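Side-chain contacts in taurine dioxygenase (Burkholderia ambifaria, PDB 5VN6), which probably catalyses the oxygenation of taurine as an iron-dependent dioxygenase of the TfdA family: residues 25-30 / 63-68; 153-158 / 216-221. One frame throughout, in Å; residues are numbered along the deposited sequence.

How the contacts relate
From the N terminus, contact 1 closes first. It joins the short helix 27-32 to the end of helix 59-67 and encloses 32 residues, including helix 34-47 and strand 49-52 of the large mixed sheet. Contact 2 follows in series, so the two loops neither nest nor cross. It spans 57 residues, among them helix 172-181 and the strands 185-192, 199-201 and 207-210 that complete the four-stranded sheet with 157-160. The centres of contact 1 and contact 2 are about 45 Å apart, on opposite sides of the chain's centre. Both are away from the magnesium site; H106 and D108 come between the two contacts in sequence, and H266 follows contact 2.

Contact 1: residues 25-30 / 63-68; sequences VNLADA and VAFARR
A30 and F65 bring the backbones closest, with their CA atoms 6.7 Å apart. A30 lies in a weakly bonded helix that begins near L27. F65 lies in the last turns of helix 59-67. N26 is the N-cap of helix 27-32, and its OD1 accepts from A28 N. F65 points toward residues 25-30, with CG anti to the backbone N (chi1 170°). This presents the ring to L27 and A30. L27 CD2 lies over one face, toward the rim, and makes a CH-pi contact 4.0 Å from the centroid of the F65 ring. A30 CB meets the ring edge, 3.9 Å from F65 CE1. R68 adds the polar part. Its chain bends at chi2 and chi3 and turns the guanidinium edge onto the A30 carbonyl. R68 NE and R68 NH2 each donate to A30 O at 3.1 Å. This side-on grip uses two nitrogens on one oxygen and should limit rotation of the group. R68 NH2 also forms a salt bridge with D34, just after the short helix. Helix 34-47 packs on A30 through L36 and I40. Strand 256-260 of the large sheet meets L27 through V256 and F65 through I258.

Contact 2: residues 153-158 / 216-221; sequences IADLRA and PARVRV
R218 reaches across to D155 and L156 with its guanidinium group. At CB the chain sets out toward the 153-158 segment, and CG lies anti to the carbonyl carbon (chi1 -60°). From CG to NE the chain is extended, which carries the charged end over to the other segment. R218 NE passes near the L156 methyl, with L156 CD2 4.0 Å from it. L156 CD2 sits over the centre of the guanidinium, 3.5 Å from R218 CZ. One flat face of the group is thus packed against a leucine side chain that runs alongside it, the other way. The polar contacts use the edge. R218 NH1 donates to D155 OD1 at 2.8 Å, the hydrogen bond of a salt bridge, with an N-H...O angle of 155°. OD1 is met on its syn side and lies close to the guanidinium plane. The carboxylate is turned 72° from that plane, and across the contact the arginine bonds to OD1 alone. R218 NH1 also donates to Q152 O. At the other tip, R218 NH2 donates to water 1 at 2.8 Å and to F213 O. The same water donates to D155 OD1 at 3.2 Å, so OD1 is held by both the arginine and the water. Two backbone carbonyls and the carboxylate together probably stabilise the positive charge and fix the rotation of the group. D155 and L156 belong to a type I beta turn, I153 to L156, that links helix 147-153 to strand 157-160. L156 packs on V189 of strand 185-192, F210 of strand 207-210 and L232 of helix 228-237. The contact ties the loop before helix 222-225 to the turn that leads into strand 157-160, an inner strand of the four-stranded sheet.

Contact 1: residues 25-30 / 63-68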
loop_
_atom_site.group_PDB
_atom_site.type_symbol
_atom_site.label_atom_id
_atom_site.label_comp_id
_atom_site.label_asym_id
_atom_site.label_seq_id
_atom_site.Cartn_x
_atom_site.Cartn_y
_atom_site.Cartn_z
ATOM N N VAL A 25 -17.917 8.762 -20.363
ATOM C CA VAL A 25 -17.761 7.551 -21.155
ATOM C C VAL A 25 -18.792 6.530 -20.703
ATOM O O VAL A 25 -18.844 6.171 -19.522
ATOM C CB VAL A 25 -16.350 6.949 -21.020
ATOM C CG1 VAL A 25 -16.336 5.526 -21.556
ATOM C CG2 VAL A 25 -15.343 7.797 -21.741
ATOM N N ASN A 26 -19.577 6.037 -21.645
ATOM C CA ASN A 26 -20.480 4.924 -21.408
ATOM C C ASN A 26 -19.856 3.724 -22.103
ATOM O O ASN A 26 -19.681 3.739 -23.326
ATOM C CB ASN A 26 -21.878 5.202 -21.963
ATOM C CG ASN A 26 -22.888 4.150 -21.550
ATOM O OD1 ASN A 26 -22.552 2.972 -21.400
ATOM N ND2 ASN A 26 -24.151 4.556 -21.432
ATOM N N LEU A 27 -19.503 2.699 -21.321
ATOM C CA LEU A 27 -18.826 1.541 -21.888
ATOM C C LEU A 27 -19.667 0.897 -22.969
ATOM O O LEU A 27 -19.119 0.331 -23.918
ATOM C CB LEU A 27 -18.483 0.527 -20.793
ATOM C CG LEU A 27 -17.328 0.974 -19.895
ATOM C CD1 LEU A 27 -16.915 -0.133 -18.935
ATOM C CD2 LEU A 27 -16.141 1.424 -20.754
ATOM N N ALA A 28 -20.996 0.988 -22.845
ATOM C CA ALA A 28 -21.892 0.432 -23.857
ATOM C C ALA A 28 -21.614 1.025 -25.228
ATOM O O ALA A 28 -21.718 0.331 -26.249
ATOM C CB ALA A 28 -23.353 0.674 -23.471
ATOM N N ASP A 29 -21.294 2.321 -25.276
ATOM C CA ASP A 29 -21.057 2.963 -26.561
ATOM C C ASP A 29 -19.786 2.443 -27.225
ATOM O O ASP A 29 -19.684 2.459 -28.453
ATOM C CB ASP A 29 -21.007 4.481 -26.383
ATOM C CG ASP A 29 -22.336 5.062 -25.913
ATOM O OD1 ASP A 29 -23.388 4.406 -26.078
ATOM O OD2 ASP A 29 -22.331 6.188 -25.382
ATOM N N ALA A 30 -18.807 1.987 -26.439
ATOM C CA ALA A 30 -17.562 1.490 -27.013
ATOM C C ALA A 30 -17.734 0.149 -27.710
ATOM O O ALA A 30 -16.832 -0.278 -28.441
ATOM C CB ALA A 30 -16.488 1.377 -25.941
ATOM N N VAL A 63 -20.015 -8.081 -21.298
ATOM C CA VAL A 63 -19.329 -9.145 -22.014
ATOM C C VAL A 63 -18.849 -8.651 -23.375
ATOM O O VAL A 63 -17.692 -8.852 -23.752
ATOM C CB VAL A 63 -20.275 -10.355 -22.145
ATOM C CG1 VAL A 63 -19.870 -11.252 -23.297
ATOM C CG2 VAL A 63 -20.303 -11.129 -20.829
ATOM N N ALA A 64 -19.731 -7.989 -24.127
ATOM C CA ALA A 64 -19.369 -7.523 -25.463
ATOM C C ALA A 64 -18.279 -6.451 -25.425
ATOM O O ALA A 64 -17.457 -6.377 -26.347
ATOM C CB ALA A 64 -20.604 -7.001 -26.190
ATOM N N PHE A 65 -18.253 -5.609 -24.388
ATOM C CA PHE A 65 -17.155 -4.652 -24.277
ATOM C C PHE A 65 -15.833 -5.369 -24.046
ATOM O O PHE A 65 -14.827 -5.054 -24.690
ATOM C CB PHE A 65 -17.417 -3.639 -23.157
ATOM C CG PHE A 65 -16.218 -2.770 -22.828
ATOM C CD1 PHE A 65 -15.842 -1.731 -23.667
ATOM C CD2 PHE A 65 -15.457 -3.003 -21.686
ATOM C CE1 PHE A 65 -14.731 -0.934 -23.370
ATOM C CE2 PHE A 65 -14.354 -2.206 -21.385
ATOM C CZ PHE A 65 -13.995 -1.165 -22.236
ATOM N N ALA A 66 -15.812 -6.336 -23.119
ATOM C CA ALA A 66 -14.569 -7.042 -22.816
ATOM C C ALA A 66 -14.070 -7.829 -24.017
ATOM O O ALA A 66 -12.859 -7.969 -24.218
ATOM C CB ALA A 66 -14.773 -7.979 -21.634
ATOM N N ARG A 67 -14.999 -8.344 -24.820
ATOM C CA ARG A 67 -14.670 -9.133 -25.997
ATOM C C ARG A 67 -13.914 -8.308 -27.042
ATOM O O ARG A 67 -13.157 -8.861 -27.845
ATOM C CB ARG A 67 -15.982 -9.694 -26.552
ATOM C CG ARG A 67 -15.885 -10.450 -27.811
ATOM C CD ARG A 67 -15.222 -11.774 -27.580
ATOM N NE ARG A 67 -15.142 -12.468 -28.854
ATOM C CZ ARG A 67 -14.230 -12.194 -29.775
ATOM N NH1 ARG A 67 -13.326 -11.244 -29.541
ATOM N NH2 ARG A 67 -14.224 -12.859 -30.929
ATOM N N ARG A 68 -14.096 -6.988 -27.037
ATOM C CA ARG A 68 -13.316 -6.095 -27.891
ATOM C C ARG A 68 -11.811 -6.180 -27.642
ATOM O O ARG A 68 -11.031 -5.779 -28.510
ATOM C CB ARG A 68 -13.774 -4.658 -27.674
ATOM C CG ARG A 68 -15.161 -4.359 -28.138
ATOM C CD ARG A 68 -15.142 -4.092 -29.608
ATOM N NE ARG A 68 -15.555 -2.730 -29.913
ATOM C CZ ARG A 68 -15.204 -2.075 -31.014
ATOM N NH1 ARG A 68 -14.427 -2.654 -31.921
ATOM N NH2 ARG A 68 -15.634 -0.838 -31.210
#

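Contact 2: residues 153-158 / 216-221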
loop_
_atom_site.group_PDB
_atom_site.type_symbol
_atom_site.label_atom_id
_atom_site.label_comp_id
_atom_site.label_asym_id
_atom_site.label_seq_id
_atom_site.Cartn_x
_atom_site.Cartn_y
_atom_site.Cartn_z
ATOM N N ILE A 153 19.131 -10.345 -12.849
ATOM C CA ILE A 153 17.861 -11.033 -13.118
ATOM C C ILE A 153 17.562 -11.169 -14.605
ATOM O O ILE A 153 16.562 -11.805 -14.963
ATOM C CB ILE A 153 16.677 -10.345 -12.403
ATOM C CG1 ILE A 153 16.346 -9.004 -13.065
ATOM C CG2 ILE A 153 16.990 -10.165 -10.896
ATOM C CD1 ILE A 153 15.099 -8.317 -12.496
ATOM N N ALA A 154 18.413 -10.623 -15.481
ATOM C CA ALA A 154 18.066 -10.503 -16.896
ATOM C C ALA A 154 17.620 -11.829 -17.513
ATOM O O ALA A 154 16.601 -11.878 -18.208
ATOM C CB ALA A 154 19.248 -9.921 -17.671
ATOM N N ASP A 155 18.336 -12.923 -17.246
ATOM C CA ASP A 155 17.990 -14.209 -17.848
ATOM C C ASP A 155 17.281 -15.164 -16.884
ATOM O O ASP A 155 17.058 -16.328 -17.232
ATOM C CB ASP A 155 19.242 -14.879 -18.452
ATOM C CG ASP A 155 20.322 -15.192 -17.418
ATOM O OD1 ASP A 155 20.018 -15.285 -16.209
ATOM O OD2 ASP A 155 21.498 -15.320 -17.817
ATOM N N LEU A 156 16.903 -14.702 -15.697
ATOM C CA LEU A 156 16.272 -15.588 -14.735
ATOM C C LEU A 156 14.874 -15.989 -15.190
ATOM O O LEU A 156 14.148 -15.212 -15.805
ATOM C CB LEU A 156 16.193 -14.914 -13.354
ATOM C CG LEU A 156 17.501 -14.815 -12.571
ATOM C CD1 LEU A 156 17.299 -14.102 -11.201
ATOM C CD2 LEU A 156 18.110 -16.222 -12.397
ATOM N N ARG A 157 14.500 -17.219 -14.856
ATOM C CA ARG A 157 13.153 -17.734 -15.046
ATOM C C ARG A 157 12.706 -18.317 -13.715
ATOM O O ARG A 157 13.530 -18.691 -12.878
ATOM C CB ARG A 157 13.092 -18.794 -16.157
ATOM C CG ARG A 157 13.741 -18.328 -17.455
ATOM C CD ARG A 157 13.756 -19.386 -18.587
ATOM N NE ARG A 157 12.421 -19.841 -18.949
ATOM C CZ ARG A 157 11.554 -19.105 -19.644
ATOM N NH1 ARG A 157 11.885 -17.876 -20.030
ATOM N NH2 ARG A 157 10.351 -19.584 -19.938
ATOM N N ALA A 158 11.394 -18.392 -13.512
ATOM C CA ALA A 158 10.874 -18.789 -12.206
ATOM C C ALA A 158 9.538 -19.486 -12.396
ATOM O O ALA A 158 8.876 -19.310 -13.420
ATOM C CB ALA A 158 10.725 -17.573 -11.285
ATOM N N PRO A 216 27.667 -20.506 -12.109
ATOM C CA PRO A 216 28.954 -20.063 -11.543
ATOM C C PRO A 216 29.068 -18.555 -11.380
ATOM O O PRO A 216 29.838 -18.094 -10.529
ATOM C CB PRO A 216 29.981 -20.586 -12.557
ATOM C CG PRO A 216 29.302 -21.744 -13.219
ATOM C CD PRO A 216 27.853 -21.338 -13.311
ATOM N N ALA A 217 28.322 -17.772 -12.161
ATOM C CA ALA A 217 28.366 -16.325 -12.024
ATOM C C ALA A 217 27.713 -15.871 -10.729
ATOM O O ALA A 217 28.123 -14.859 -10.147
ATOM C CB ALA A 217 27.686 -15.669 -13.224
ATOM N N ARG A 218 26.725 -16.619 -10.242
ATOM C CA ARG A 218 25.995 -16.214 -9.052
ATOM C C ARG A 218 26.363 -16.992 -7.798
ATOM O O ARG A 218 26.083 -16.515 -6.700
ATOM C CB ARG A 218 24.491 -16.371 -9.276
ATOM C CG ARG A 218 23.934 -15.568 -10.416
ATOM C CD ARG A 218 22.433 -15.739 -10.457
ATOM N NE ARG A 218 21.856 -15.001 -11.569
ATOM C CZ ARG A 218 21.560 -15.551 -12.737
ATOM N NH1 ARG A 218 21.033 -14.804 -13.696
ATOM N NH2 ARG A 218 21.767 -16.856 -12.933
ATOM N N VAL A 219 26.962 -18.171 -7.913
ATOM C CA VAL A 219 27.104 -19.058 -6.765
ATOM C C VAL A 219 28.576 -19.403 -6.577
ATOM O O VAL A 219 29.163 -20.132 -7.391
ATOM C CB VAL A 219 26.250 -20.324 -6.912
ATOM C CG1 VAL A 219 26.568 -21.329 -5.791
ATOM C CG2 VAL A 219 24.769 -19.950 -6.921
ATOM N N ARG A 220 29.157 -18.915 -5.478
ATOM C CA ARG A 220 30.489 -19.318 -5.046
ATOM C C ARG A 220 30.390 -20.490 -4.074
ATOM O O ARG A 220 31.092 -21.500 -4.214
ATOM C CB ARG A 220 31.215 -18.136 -4.373
ATOM C CG ARG A 220 30.993 -16.737 -5.000
ATOM C CD ARG A 220 31.248 -15.588 -3.969
ATOM N NE ARG A 220 30.372 -15.722 -2.791
ATOM C CZ ARG A 220 30.488 -15.028 -1.659
ATOM N NH1 ARG A 220 31.455 -14.123 -1.516
ATOM N NH2 ARG A 220 29.631 -15.232 -0.666
ATOM N N VAL A 221 29.513 -20.358 -3.080
ATOM C CA VAL A 221 29.304 -21.369 -2.060
ATOM C C VAL A 221 27.799 -21.557 -1.893
ATOM O O VAL A 221 26.994 -20.750 -2.368
ATOM C CB VAL A 221 29.973 -20.992 -0.715
ATOM C CG1 VAL A 221 31.488 -20.818 -0.884
ATOM C CG2 VAL A 221 29.341 -19.701 -0.134
HETATM O O HOH W 1 20.966 -18.218 -15.227
#